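Local structure of glycosyltransferase Gtf1 (Streptococcus pneumoniae, 4PQG) at residues A[146-149]-A[153-156]; A[173-176]-A[180-183]; A[68-73]-A[80-85]. The protein belongs to the GT-B class of glycosyltransferases, built from two Rossmann-like parallel-sheet domains and an added antiparallel beta-sheet domain, and is modelled with uridine-5'-diphosphate bound. All coordinates share one frame; numbering follows the deposited sequence.

Contact 1: A[146-149]-A[153-156]; sequences RKDY and TRYC
Arg154 reaches over to Asp148 and can be followed atom by atom. Its CB and CG run past the backbone oxygen of Tyr149, Arg154 CG at 3.8 Å from Tyr149 O. Arg154 CD then lies against the carboxylate, 3.4 Å from Asp148 CG. A bend at chi3 (70°) swings the guanidinium round, and Arg154 NH1 donates to Asp148 OD2 at 3.2 Å, arriving from above the carboxylate plane. The guanidinium also makes a cation-pi contact with Tyr175. Asp148 OD2 has a second grip: Arg146 NH2 meets its syn lone pair at 2.8 Å while Arg146 NE holds OD1, which Ser157 OG also bonds. Arg154 NH1 comes within 2.8 Å of Arg146 NH2, two donors facing one carboxylate, whose negative charge probably offsets their closeness.

Tyr149 N donates to Cys156 O, and Tyr149 O accepts from Tyr155 N, each at 2.9 Å. Tyr149 CB sits over the face of the Tyr155 ring, a CH-pi contact 4.1 Å from the centroid, and Cys156 SG approaches the Tyr149 ring obliquely. A salt-bridge network thus sits beside the turn end of an antiparallel beta hairpin, strands 143-150 and 154-163, in the GtfA extended beta-sheet domain.

Contact 2: A[173-176]-A[180-183]; sequences TFYN and TPVY
Antiparallel segments 173-176 and 180-183 meet with their short strands, 173-175 and 181-183, running at 127° to each other. Three backbone hydrogen bonds join them: Phe174 N donates to Tyr183 O and Asn176 N to Thr180 O, while Val182 N reaches Phe174 O at 2.8 Å. Phe174 pairs with Tyr183, yet Tyr175 pairs with Pro181, so the register slips by one residue. Val182 and Tyr183 both face Phe174, which makes this a classic beta bulge, set near the turn of the hairpin formed by strands 166-175 and 181-188 of the extended beta-sheet domain.

Within the bulge, the side chains of Phe174 and Tyr183 lie side by side and point the same way. Their planes are only 11° apart but slid, so the rings barely overlap. With Tyr183 CG lodged between its own N and carbonyl carbon (chi1 70°), the phenol runs along Phe174 and brings Tyr183 OH over one face of that ring, 3.4 Å from Phe174 CD2. Tyr74 O holds the same hydroxyl.

Val182, the other bulge residue, turns towards Asn176: Val182 CG2 presses on the amide, a tight 3.1 Å from Asn176 OD1, which accepts from Asp79 N. One water receives a weak bond from Asn176 ND2 and donates to Thr180 OG1, which also bonds Asp178. On the Tyr175 side of the hairpin, Thr173 CG2 packs against Pro181 CB at 3.6 Å.

Contact 3: A[68-73]-A[80-85]; sequences NQVIWL and IKIAPT
Ile82 meets Val70 and Trp72 with a chain folded twice: CG1 stands opposite its own carbonyl carbon (chi1 -62°) and chi2 turns again, to -64°, which carries CD1 towards Trp72 while CG1 and CG2 both face Val70. Val70 answers with CG1, swung across from its backbone N (chi1 174°). The setting is the seven-stranded parallel sheet of a Rossmann-like GT-B domain. Strand 70-72 is an outermost strand of that sheet, and segment 80-85 belongs to the loop that follows helix 73-76 and comes up to the strand at Ile82.

The two segments stay well separated, with Val70 CA and Ile82 CA 7.1 Å apart, and what joins them is van der Waals packing. Val70 and Ile82 cross at about a right angle, and the valine CG1 touches both branches, lying 4.1 Å from Ile82 CG1 and also 4.1 Å from Ile82 CG2. Ile82 accounts for more than half of the surface buried here, 76 of 138 Å², since it alone from its segment reaches over.

Val70 and Trp72 both point their CB atoms at the loop, while Ile71 between them turns away and packs on Phe212 of helix 205-215. Helix 56-63 also packs on these residues: Thr60 touches Val70, Ile56 touches Trp72 and Gln57 touches Ile82. The indole itself leads away from Ile82, and its NE1 donates to Asp49 O, so the polar end of the tryptophan is satisfied elsewhere.

Ile82 meets Trp72 at the root of the side chain, Ile82 CD1 standing 4.1 Å from Trp72 CB. The nearest approach between the segments is the methylene Ile82 CG1, 3.5 Å from Val70 O, a carbon resting against a carbonyl oxygen.

Contacts 1 and 2 are successive hairpins of one antiparallel sheet; strands 154-163 and 166-175 lie next to each other, and Tyr155 O probably accepts from Tyr175 N at 3.0 Å. Both are partly buried and mix backbone bonds with aromatic packing, but contact 1 adds a network of charges, whereas contact 2 adds a bulge and runs out to exposed Thr180 and Pro181. Contact 3 joins an outermost strand of the parallel sheet to a loop, and is buried and apolar. Trp72, on the parallel sheet, packs on Tyr155 and Phe174 of the antiparallel one. Ile80 adds a loop contact, its CD1 3.6 Å from Arg154 O and 3.3 Å from Tyr175 O.

Contact 1: A[146-149]-A[153-156]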
ATOM      1  N   ARG A 146     -30.340   4.544  -5.125  1.00 19.74           N
ATOM      2  CA  ARG A 146     -29.448   3.587  -5.783  1.00 19.78           C
ATOM      3  C   ARG A 146     -28.162   4.271  -6.193  1.00 19.68           C
ATOM      4  O   ARG A 146     -28.170   5.445  -6.613  1.00 19.56           O
ATOM      5  CB  ARG A 146     -30.114   2.951  -7.016  1.00 19.22           C
ATOM      6  CG  ARG A 146     -29.403   1.694  -7.537  1.00 21.02           C
ATOM      7  CD  ARG A 146     -30.188   1.043  -8.683  1.00 21.68           C
ATOM      8  NE  ARG A 146     -29.669   1.344 -10.017  1.00 20.92           N
ATOM      9  CZ  ARG A 146     -30.364   1.243 -11.155  1.00 23.06           C
ATOM     10  NH1 ARG A 146     -31.647   0.877 -11.161  1.00 21.55           N
ATOM     11  NH2 ARG A 146     -29.772   1.518 -12.305  1.00 24.23           N
ATOM     12  N   LYS A 147     -27.062   3.537  -6.043  1.00 19.38           N
ATOM     13  CA  LYS A 147     -25.771   3.908  -6.601  1.00 19.37           C
ATOM     14  C   LYS A 147     -25.278   2.812  -7.522  1.00 19.08           C
ATOM     15  O   LYS A 147     -25.239   1.632  -7.133  1.00 18.29           O
ATOM     16  CB  LYS A 147     -24.719   4.105  -5.506  1.00 20.23           C
ATOM     17  CG  LYS A 147     -24.901   5.320  -4.630  1.00 22.70           C
ATOM     18  CD  LYS A 147     -23.638   5.593  -3.820  1.00 23.33           C
ATOM     19  CE  LYS A 147     -23.929   6.509  -2.635  1.00 25.12           C
ATOM     20  NZ  LYS A 147     -22.752   6.701  -1.723  1.00 26.12           N
ATOM     21  N   ASP A 148     -24.879   3.198  -8.731  1.00 18.09           N
ATOM     22  CA  ASP A 148     -24.310   2.263  -9.687  1.00 18.07           C
ATOM     23  C   ASP A 148     -22.829   2.575  -9.853  1.00 17.84           C
ATOM     24  O   ASP A 148     -22.430   3.741  -9.766  1.00 17.26           O
ATOM     25  CB  ASP A 148     -24.986   2.398 -11.046  1.00 17.66           C
ATOM     26  CG  ASP A 148     -26.404   1.844 -11.077  1.00 18.92           C
ATOM     27  OD1 ASP A 148     -26.843   1.154 -10.130  1.00 18.77           O
ATOM     28  OD2 ASP A 148     -27.076   2.092 -12.089  1.00 18.25           O
ATOM     29  N   TYR A 149     -22.038   1.526 -10.095  1.00 17.21           N
ATOM     30  CA  TYR A 149     -20.588   1.602 -10.248  1.00 17.33           C
ATOM     31  C   TYR A 149     -20.174   0.995 -11.594  1.00 17.64           C
ATOM     32  O   TYR A 149     -20.625  -0.096 -11.926  1.00 16.63           O
ATOM     33  CB  TYR A 149     -19.924   0.858  -9.091  1.00 16.37           C
ATOM     34  CG  TYR A 149     -20.226   1.510  -7.758  1.00 16.55           C
ATOM     35  CD1 TYR A 149     -19.409   2.527  -7.260  1.00 16.68           C
ATOM     36  CD2 TYR A 149     -21.366   1.155  -7.020  1.00 16.71           C
ATOM     37  CE1 TYR A 149     -19.716   3.167  -6.058  1.00 16.61           C
ATOM     38  CE2 TYR A 149     -21.667   1.782  -5.814  1.00 16.55           C
ATOM     39  CZ  TYR A 149     -20.834   2.786  -5.346  1.00 16.89           C
ATOM     40  OH  TYR A 149     -21.106   3.393  -4.149  1.00 16.70           O
ATOM     41  N   THR A 153     -18.918  -1.538 -18.134  1.00 19.67           N
ATOM     42  CA  THR A 153     -20.362  -1.620 -17.915  1.00 19.79           C
ATOM     43  C   THR A 153     -20.596  -1.520 -16.407  1.00 19.73           C
ATOM     44  O   THR A 153     -19.634  -1.476 -15.637  1.00 19.31           O
ATOM     45  CB  THR A 153     -20.972  -2.916 -18.495  1.00 20.88           C
ATOM     46  OG1 THR A 153     -22.400  -2.832 -18.456  1.00 22.15           O
ATOM     47  CG2 THR A 153     -20.498  -4.153 -17.730  1.00 20.77           C
ATOM     48  N   ARG A 154     -21.859  -1.482 -15.984  1.00 19.24           N
ATOM     49  CA  ARG A 154     -22.171  -1.500 -14.550  1.00 19.28           C
ATOM     50  C   ARG A 154     -21.824  -2.840 -13.927  1.00 18.55           C
ATOM     51  O   ARG A 154     -22.357  -3.864 -14.322  1.00 18.80           O
ATOM     52  CB  ARG A 154     -23.642  -1.180 -14.300  1.00 19.62           C
ATOM     53  CG  ARG A 154     -24.042  -1.346 -12.834  1.00 19.68           C
ATOM     54  CD  ARG A 154     -25.504  -1.006 -12.645  1.00 21.02           C
ATOM     55  NE  ARG A 154     -26.380  -1.997 -13.259  1.00 21.81           N
ATOM     56  CZ  ARG A 154     -27.705  -1.904 -13.258  1.00 23.54           C
ATOM     57  NH1 ARG A 154     -28.286  -0.853 -12.669  1.00 24.47           N
ATOM     58  NH2 ARG A 154     -28.450  -2.866 -13.820  1.00 22.45           N
ATOM     59  N   TYR A 155     -20.935  -2.822 -12.935  1.00 17.34           N
ATOM     60  CA  TYR A 155     -20.561  -4.035 -12.241  1.00 16.29           C
ATOM     61  C   TYR A 155     -21.198  -4.210 -10.841  1.00 15.80           C
ATOM     62  O   TYR A 155     -21.248  -5.322 -10.342  1.00 15.52           O
ATOM     63  CB  TYR A 155     -19.029  -4.169 -12.170  1.00 16.51           C
ATOM     64  CG  TYR A 155     -18.302  -3.085 -11.372  1.00 16.83           C
ATOM     65  CD1 TYR A 155     -18.132  -3.188  -9.978  1.00 16.56           C
ATOM     66  CD2 TYR A 155     -17.740  -1.994 -12.018  1.00 17.52           C
ATOM     67  CE1 TYR A 155     -17.436  -2.215  -9.264  1.00 17.07           C
ATOM     68  CE2 TYR A 155     -17.052  -1.011 -11.317  1.00 17.51           C
ATOM     69  CZ  TYR A 155     -16.901  -1.123  -9.947  1.00 17.87           C
ATOM     70  OH  TYR A 155     -16.200  -0.133  -9.301  1.00 18.19           O
ATOM     71  N   CYS A 156     -21.676  -3.119 -10.237  1.00 15.41           N
ATOM     72  CA  CYS A 156     -22.281  -3.144  -8.900  1.00 15.12           C
ATOM     73  C   CYS A 156     -23.384  -2.084  -8.765  1.00 15.29           C
ATOM     74  O   CYS A 156     -23.252  -0.963  -9.304  1.00 13.99           O
ATOM     75  CB  CYS A 156     -21.186  -2.921  -7.828  1.00 15.70           C
ATOM     76  SG  CYS A 156     -21.778  -2.763  -6.125  1.00 17.42           S
TER

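Contact 2: A[173-176]-A[180-183]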
ATOM      1  N   THR A 173     -25.587  -5.411  -5.062  1.00 17.23           N
ATOM      2  CA  THR A 173     -25.727  -6.487  -6.047  1.00 16.54           C
ATOM      3  C   THR A 173     -24.578  -6.372  -7.044  1.00 16.30           C
ATOM      4  O   THR A 173     -24.237  -5.267  -7.455  1.00 15.85           O
ATOM      5  CB  THR A 173     -27.095  -6.418  -6.779  1.00 16.70           C
ATOM      6  OG1 THR A 173     -28.153  -6.697  -5.860  1.00 17.52           O
ATOM      7  CG2 THR A 173     -27.174  -7.432  -7.940  1.00 16.63           C
ATOM      8  N   PHE A 174     -23.989  -7.507  -7.404  1.00 15.98           N
ATOM      9  CA  PHE A 174     -22.933  -7.567  -8.421  1.00 16.21           C
ATOM     10  C   PHE A 174     -23.451  -8.250  -9.682  1.00 16.01           C
ATOM     11  O   PHE A 174     -24.194  -9.243  -9.597  1.00 16.52           O
ATOM     12  CB  PHE A 174     -21.659  -8.234  -7.869  1.00 15.47           C
ATOM     13  CG  PHE A 174     -20.894  -7.346  -6.918  1.00 16.46           C
ATOM     14  CD1 PHE A 174     -19.819  -6.583  -7.371  1.00 16.87           C
ATOM     15  CD2 PHE A 174     -21.283  -7.221  -5.584  1.00 17.02           C
ATOM     16  CE1 PHE A 174     -19.141  -5.727  -6.513  1.00 17.32           C
ATOM     17  CE2 PHE A 174     -20.602  -6.377  -4.718  1.00 17.35           C
ATOM     18  CZ  PHE A 174     -19.527  -5.622  -5.186  1.00 17.22           C
ATOM     19  N   TYR A 175     -23.046  -7.719 -10.833  1.00 16.64           N
ATOM     20  CA  TYR A 175     -23.578  -8.130 -12.135  1.00 17.75           C
ATOM     21  C   TYR A 175     -22.554  -8.823 -13.028  1.00 18.49           C
ATOM     22  O   TYR A 175     -21.319  -8.658 -12.856  1.00 17.33           O
ATOM     23  CB  TYR A 175     -24.122  -6.918 -12.898  1.00 19.24           C
ATOM     24  CG  TYR A 175     -25.214  -6.206 -12.153  1.00 21.18           C
ATOM     25  CD1 TYR A 175     -26.534  -6.627 -12.258  1.00 21.01           C
ATOM     26  CD2 TYR A 175     -24.920  -5.099 -11.343  1.00 22.66           C
ATOM     27  CE1 TYR A 175     -27.543  -5.994 -11.562  1.00 22.66           C
ATOM     28  CE2 TYR A 175     -25.919  -4.444 -10.645  1.00 24.44           C
ATOM     29  CZ  TYR A 175     -27.229  -4.908 -10.753  1.00 25.89           C
ATOM     30  OH  TYR A 175     -28.234  -4.276 -10.059  1.00 28.50           O
ATOM     31  N   ASN A 176     -23.089  -9.594 -13.979  1.00 17.90           N
ATOM     32  CA  ASN A 176     -22.323 -10.053 -15.136  1.00 18.43           C
ATOM     33  C   ASN A 176     -22.382  -9.022 -16.265  1.00 18.46           C
ATOM     34  O   ASN A 176     -23.167  -8.071 -16.204  1.00 17.74           O
ATOM     35  CB  ASN A 176     -22.867 -11.406 -15.636  1.00 18.34           C
ATOM     36  CG  ASN A 176     -22.364 -12.583 -14.821  1.00 18.91           C
ATOM     37  OD1 ASN A 176     -21.325 -12.519 -14.163  1.00 18.44           O
ATOM     38  ND2 ASN A 176     -23.105 -13.677 -14.865  1.00 20.97           N
ATOM     39  N   THR A 180     -27.235  -9.263 -15.982  1.00 21.06           N
ATOM     40  CA  THR A 180     -27.873 -10.156 -15.022  1.00 21.34           C
ATOM     41  C   THR A 180     -27.107 -10.171 -13.693  1.00 21.30           C
ATOM     42  O   THR A 180     -25.880 -10.203 -13.687  1.00 20.87           O
ATOM     43  CB  THR A 180     -28.051 -11.600 -15.564  1.00 22.54           C
ATOM     44  OG1 THR A 180     -26.779 -12.171 -15.883  1.00 24.51           O
ATOM     45  CG2 THR A 180     -28.901 -11.604 -16.826  1.00 23.61           C
ATOM     46  N   PRO A 181     -27.832 -10.153 -12.558  1.00 21.47           N
ATOM     47  CA  PRO A 181     -27.174 -10.192 -11.253  1.00 20.18           C
ATOM     48  C   PRO A 181     -26.593 -11.551 -10.981  1.00 19.15           C
ATOM     49  O   PRO A 181     -27.176 -12.549 -11.390  1.00 19.65           O
ATOM     50  CB  PRO A 181     -28.324  -9.929 -10.267  1.00 20.69           C
ATOM     51  CG  PRO A 181     -29.556 -10.363 -10.995  1.00 22.53           C
ATOM     52  CD  PRO A 181     -29.295  -9.954 -12.429  1.00 22.87           C
ATOM     53  N   VAL A 182     -25.443 -11.589 -10.321  1.00 17.51           N
ATOM     54  CA  VAL A 182     -24.818 -12.829  -9.908  1.00 17.02           C
ATOM     55  C   VAL A 182     -25.143 -13.103  -8.445  1.00 17.14           C
ATOM     56  O   VAL A 182     -25.513 -14.224  -8.085  1.00 17.28           O
ATOM     57  CB  VAL A 182     -23.289 -12.805 -10.069  1.00 17.00           C
ATOM     58  CG1 VAL A 182     -22.667 -14.097  -9.538  1.00 17.38           C
ATOM     59  CG2 VAL A 182     -22.926 -12.597 -11.530  1.00 17.44           C
ATOM     60  N   TYR A 183     -24.989 -12.092  -7.593  1.00 15.94           N
ATOM     61  CA  TYR A 183     -25.257 -12.295  -6.175  1.00 15.04           C
ATOM     62  C   TYR A 183     -25.610 -10.979  -5.498  1.00 14.48           C
ATOM     63  O   TYR A 183     -25.268  -9.913  -6.014  1.00 14.47           O
ATOM     64  CB  TYR A 183     -24.068 -12.979  -5.488  1.00 14.68           C
ATOM     65  CG  TYR A 183     -22.802 -12.143  -5.334  1.00 14.87           C
ATOM     66  CD1 TYR A 183     -22.524 -11.464  -4.138  1.00 15.06           C
ATOM     67  CD2 TYR A 183     -21.882 -12.041  -6.375  1.00 15.35           C
ATOM     68  CE1 TYR A 183     -21.340 -10.725  -3.984  1.00 15.48           C
ATOM     69  CE2 TYR A 183     -20.710 -11.291  -6.247  1.00 15.64           C
ATOM     70  CZ  TYR A 183     -20.441 -10.645  -5.048  1.00 15.92           C
ATOM     71  OH  TYR A 183     -19.276  -9.915  -4.913  1.00 16.31           O
TER
HETATM   72  O   HOH W   1     -26.273 -14.740 -15.679  1.00 48.04           O

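Contact 3: A[68-73]-A[80-85]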
ATOM      1  N   ASN A  68      -4.221  -8.254 -15.894  1.00 25.53           N
ATOM      2  CA  ASN A  68      -4.368  -9.704 -15.765  1.00 26.57           C
ATOM      3  C   ASN A  68      -3.641 -10.288 -14.552  1.00 26.57           C
ATOM      4  O   ASN A  68      -3.695 -11.480 -14.321  1.00 28.07           O
ATOM      5  CB  ASN A  68      -3.986 -10.425 -17.065  1.00 29.11           C
ATOM      6  CG  ASN A  68      -2.513 -10.285 -17.401  1.00 30.98           C
ATOM      7  OD1 ASN A  68      -1.655 -10.140 -16.516  1.00 30.06           O
ATOM      8  ND2 ASN A  68      -2.207 -10.335 -18.691  1.00 33.20           N
ATOM      9  N   GLN A  69      -2.960  -9.444 -13.782  1.00 26.32           N
ATOM     10  CA  GLN A  69      -2.421  -9.862 -12.483  1.00 25.15           C
ATOM     11  C   GLN A  69      -3.380  -9.554 -11.310  1.00 24.92           C
ATOM     12  O   GLN A  69      -3.059  -9.848 -10.158  1.00 25.64           O
ATOM     13  CB  GLN A  69      -1.089  -9.152 -12.236  1.00 25.91           C
ATOM     14  CG  GLN A  69       0.103  -9.741 -12.962  1.00 26.76           C
ATOM     15  CD  GLN A  69       1.357  -8.913 -12.754  1.00 27.47           C
ATOM     16  OE1 GLN A  69       1.353  -7.693 -12.948  1.00 28.14           O
ATOM     17  NE2 GLN A  69       2.442  -9.573 -12.363  1.00 27.90           N
ATOM     18  N   VAL A  70      -4.542  -8.962 -11.589  1.00 22.47           N
ATOM     19  CA  VAL A  70      -5.390  -8.437 -10.514  1.00 21.03           C
ATOM     20  C   VAL A  70      -6.653  -9.264 -10.292  1.00 21.40           C
ATOM     21  O   VAL A  70      -7.399  -9.514 -11.237  1.00 21.50           O
ATOM     22  CB  VAL A  70      -5.762  -6.960 -10.764  1.00 20.62           C
ATOM     23  CG1 VAL A  70      -6.764  -6.456  -9.723  1.00 19.21           C
ATOM     24  CG2 VAL A  70      -4.500  -6.109 -10.757  1.00 20.07           C
ATOM     25  N   ILE A  71      -6.871  -9.692  -9.046  1.00 19.89           N
ATOM     26  CA  ILE A  71      -8.155 -10.273  -8.620  1.00 19.94           C
ATOM     27  C   ILE A  71      -8.769  -9.419  -7.504  1.00 19.31           C
ATOM     28  O   ILE A  71      -8.099  -9.100  -6.512  1.00 19.51           O
ATOM     29  CB  ILE A  71      -8.005 -11.727  -8.123  1.00 19.41           C
ATOM     30  CG1 ILE A  71      -7.681 -12.650  -9.306  1.00 20.19           C
ATOM     31  CG2 ILE A  71      -9.303 -12.191  -7.461  1.00 20.49           C
ATOM     32  CD1 ILE A  71      -7.336 -14.083  -8.943  1.00 19.73           C
ATOM     33  N   TRP A  72     -10.018  -9.010  -7.698  1.00 18.45           N
ATOM     34  CA  TRP A  72     -10.787  -8.347  -6.661  1.00 17.62           C
ATOM     35  C   TRP A  72     -11.817  -9.326  -6.212  1.00 17.25           C
ATOM     36  O   TRP A  72     -12.568  -9.867  -7.035  1.00 16.81           O
ATOM     37  CB  TRP A  72     -11.416  -7.045  -7.169  1.00 17.82           C
ATOM     38  CG  TRP A  72     -12.257  -6.318  -6.128  1.00 17.00           C
ATOM     39  CD1 TRP A  72     -12.024  -6.215  -4.753  1.00 17.02           C
ATOM     40  CD2 TRP A  72     -13.503  -5.580  -6.353  1.00 17.09           C
ATOM     41  NE1 TRP A  72     -13.014  -5.490  -4.140  1.00 16.91           N
ATOM     42  CE2 TRP A  72     -13.927  -5.074  -5.041  1.00 16.79           C
ATOM     43  CE3 TRP A  72     -14.286  -5.305  -7.465  1.00 17.38           C
ATOM     44  CZ2 TRP A  72     -15.077  -4.321  -4.882  1.00 17.48           C
ATOM     45  CZ3 TRP A  72     -15.441  -4.536  -7.290  1.00 17.14           C
ATOM     46  CH2 TRP A  72     -15.835  -4.076  -6.025  1.00 17.32           C
ATOM     47  N   LEU A  73     -11.819  -9.625  -4.913  1.00 16.68           N
ATOM     48  CA  LEU A  73     -12.723 -10.626  -4.342  1.00 16.49           C
ATOM     49  C   LEU A  73     -14.169 -10.552  -4.886  1.00 16.73           C
ATOM     50  O   LEU A  73     -14.743 -11.569  -5.318  1.00 16.68           O
ATOM     51  CB  LEU A  73     -12.711 -10.531  -2.806  1.00 16.52           C
ATOM     52  CG  LEU A  73     -13.793 -11.273  -1.999  1.00 16.88           C
ATOM     53  CD1 LEU A  73     -13.634 -12.791  -2.107  1.00 17.35           C
ATOM     54  CD2 LEU A  73     -13.782 -10.838  -0.535  1.00 16.96           C
ATOM     55  N   ILE A  80     -17.353 -10.061 -15.353  1.00 20.95           N
ATOM     56  CA  ILE A  80     -16.834  -8.726 -15.712  1.00 20.71           C
ATOM     57  C   ILE A  80     -15.342  -8.667 -15.390  1.00 22.33           C
ATOM     58  O   ILE A  80     -14.925  -8.961 -14.252  1.00 22.15           O
ATOM     59  CB  ILE A  80     -17.602  -7.581 -15.017  1.00 20.37           C
ATOM     60  CG1 ILE A  80     -19.055  -7.563 -15.521  1.00 18.99           C
ATOM     61  CG2 ILE A  80     -16.872  -6.237 -15.204  1.00 19.04           C
ATOM     62  CD1 ILE A  80     -19.939  -6.481 -14.927  1.00 18.98           C
ATOM     63  N   LYS A  81     -14.539  -8.333 -16.400  1.00 22.55           N
ATOM     64  CA  LYS A  81     -13.087  -8.313 -16.248  1.00 23.42           C
ATOM     65  C   LYS A  81     -12.624  -7.024 -15.565  1.00 22.78           C
ATOM     66  O   LYS A  81     -13.237  -5.969 -15.742  1.00 20.45           O
ATOM     67  CB  LYS A  81     -12.386  -8.444 -17.611  1.00 25.97           C
ATOM     68  CG  LYS A  81     -12.746  -9.688 -18.414  1.00 29.04           C
ATOM     69  CD  LYS A  81     -12.538 -10.976 -17.627  1.00 32.04           C
ATOM     70  CE  LYS A  81     -13.066 -12.167 -18.415  1.00 34.58           C
ATOM     71  NZ  LYS A  81     -13.294 -13.351 -17.537  1.00 38.23           N
ATOM     72  N   ILE A  82     -11.537  -7.124 -14.800  1.00 22.28           N
ATOM     73  CA  ILE A  82     -10.838  -5.954 -14.277  1.00 22.64           C
ATOM     74  C   ILE A  82     -10.474  -5.063 -15.462  1.00 22.77           C
ATOM     75  O   ILE A  82      -9.757  -5.499 -16.361  1.00 24.68           O
ATOM     76  CB  ILE A  82      -9.557  -6.362 -13.506  1.00 22.87           C
ATOM     77  CG1 ILE A  82      -9.902  -7.230 -12.280  1.00 23.72           C
ATOM     78  CG2 ILE A  82      -8.748  -5.135 -13.087  1.00 22.89           C
ATOM     79  CD1 ILE A  82     -10.735  -6.514 -11.224  1.00 22.69           C
ATOM     80  N   ALA A  83     -10.968  -3.825 -15.455  1.00 21.76           N
ATOM     81  CA  ALA A  83     -10.830  -2.912 -16.600  1.00 21.36           C
ATOM     82  C   ALA A  83     -10.988  -1.447 -16.187  1.00 20.62           C
ATOM     83  O   ALA A  83     -11.620  -1.161 -15.192  1.00 20.82           O
ATOM     84  CB  ALA A  83     -11.863  -3.265 -17.668  1.00 21.36           C
ATOM     85  N   PRO A  84     -10.419  -0.511 -16.965  1.00 22.49           N
ATOM     86  CA  PRO A  84     -10.650   0.915 -16.726  1.00 22.04           C
ATOM     87  C   PRO A  84     -12.109   1.310 -16.940  1.00 22.47           C
ATOM     88  O   PRO A  84     -12.827   0.616 -17.671  1.00 24.64           O
ATOM     89  CB  PRO A  84      -9.784   1.602 -17.791  1.00 22.60           C
ATOM     90  CG  PRO A  84      -8.781   0.581 -18.225  1.00 22.80           C
ATOM     91  CD  PRO A  84      -9.435  -0.750 -18.043  1.00 22.52           C
ATOM     92  N   THR A  85     -12.539   2.402 -16.311  1.00 21.77           N
ATOM     93  CA  THR A  85     -13.861   2.972 -16.552  1.00 22.44           C
ATOM     94  C   THR A  85     -13.895   3.571 -17.952  1.00 24.10           C
ATOM     95  O   THR A  85     -13.035   4.378 -18.304  1.00 22.58           O
ATOM     96  CB  THR A  85     -14.254   4.046 -15.507  1.00 22.60           C
ATOM     97  OG1 THR A  85     -14.372   3.442 -14.207  1.00 22.20           O
ATOM     98  CG2 THR A  85     -15.591   4.703 -15.869  1.00 20.81           C
TER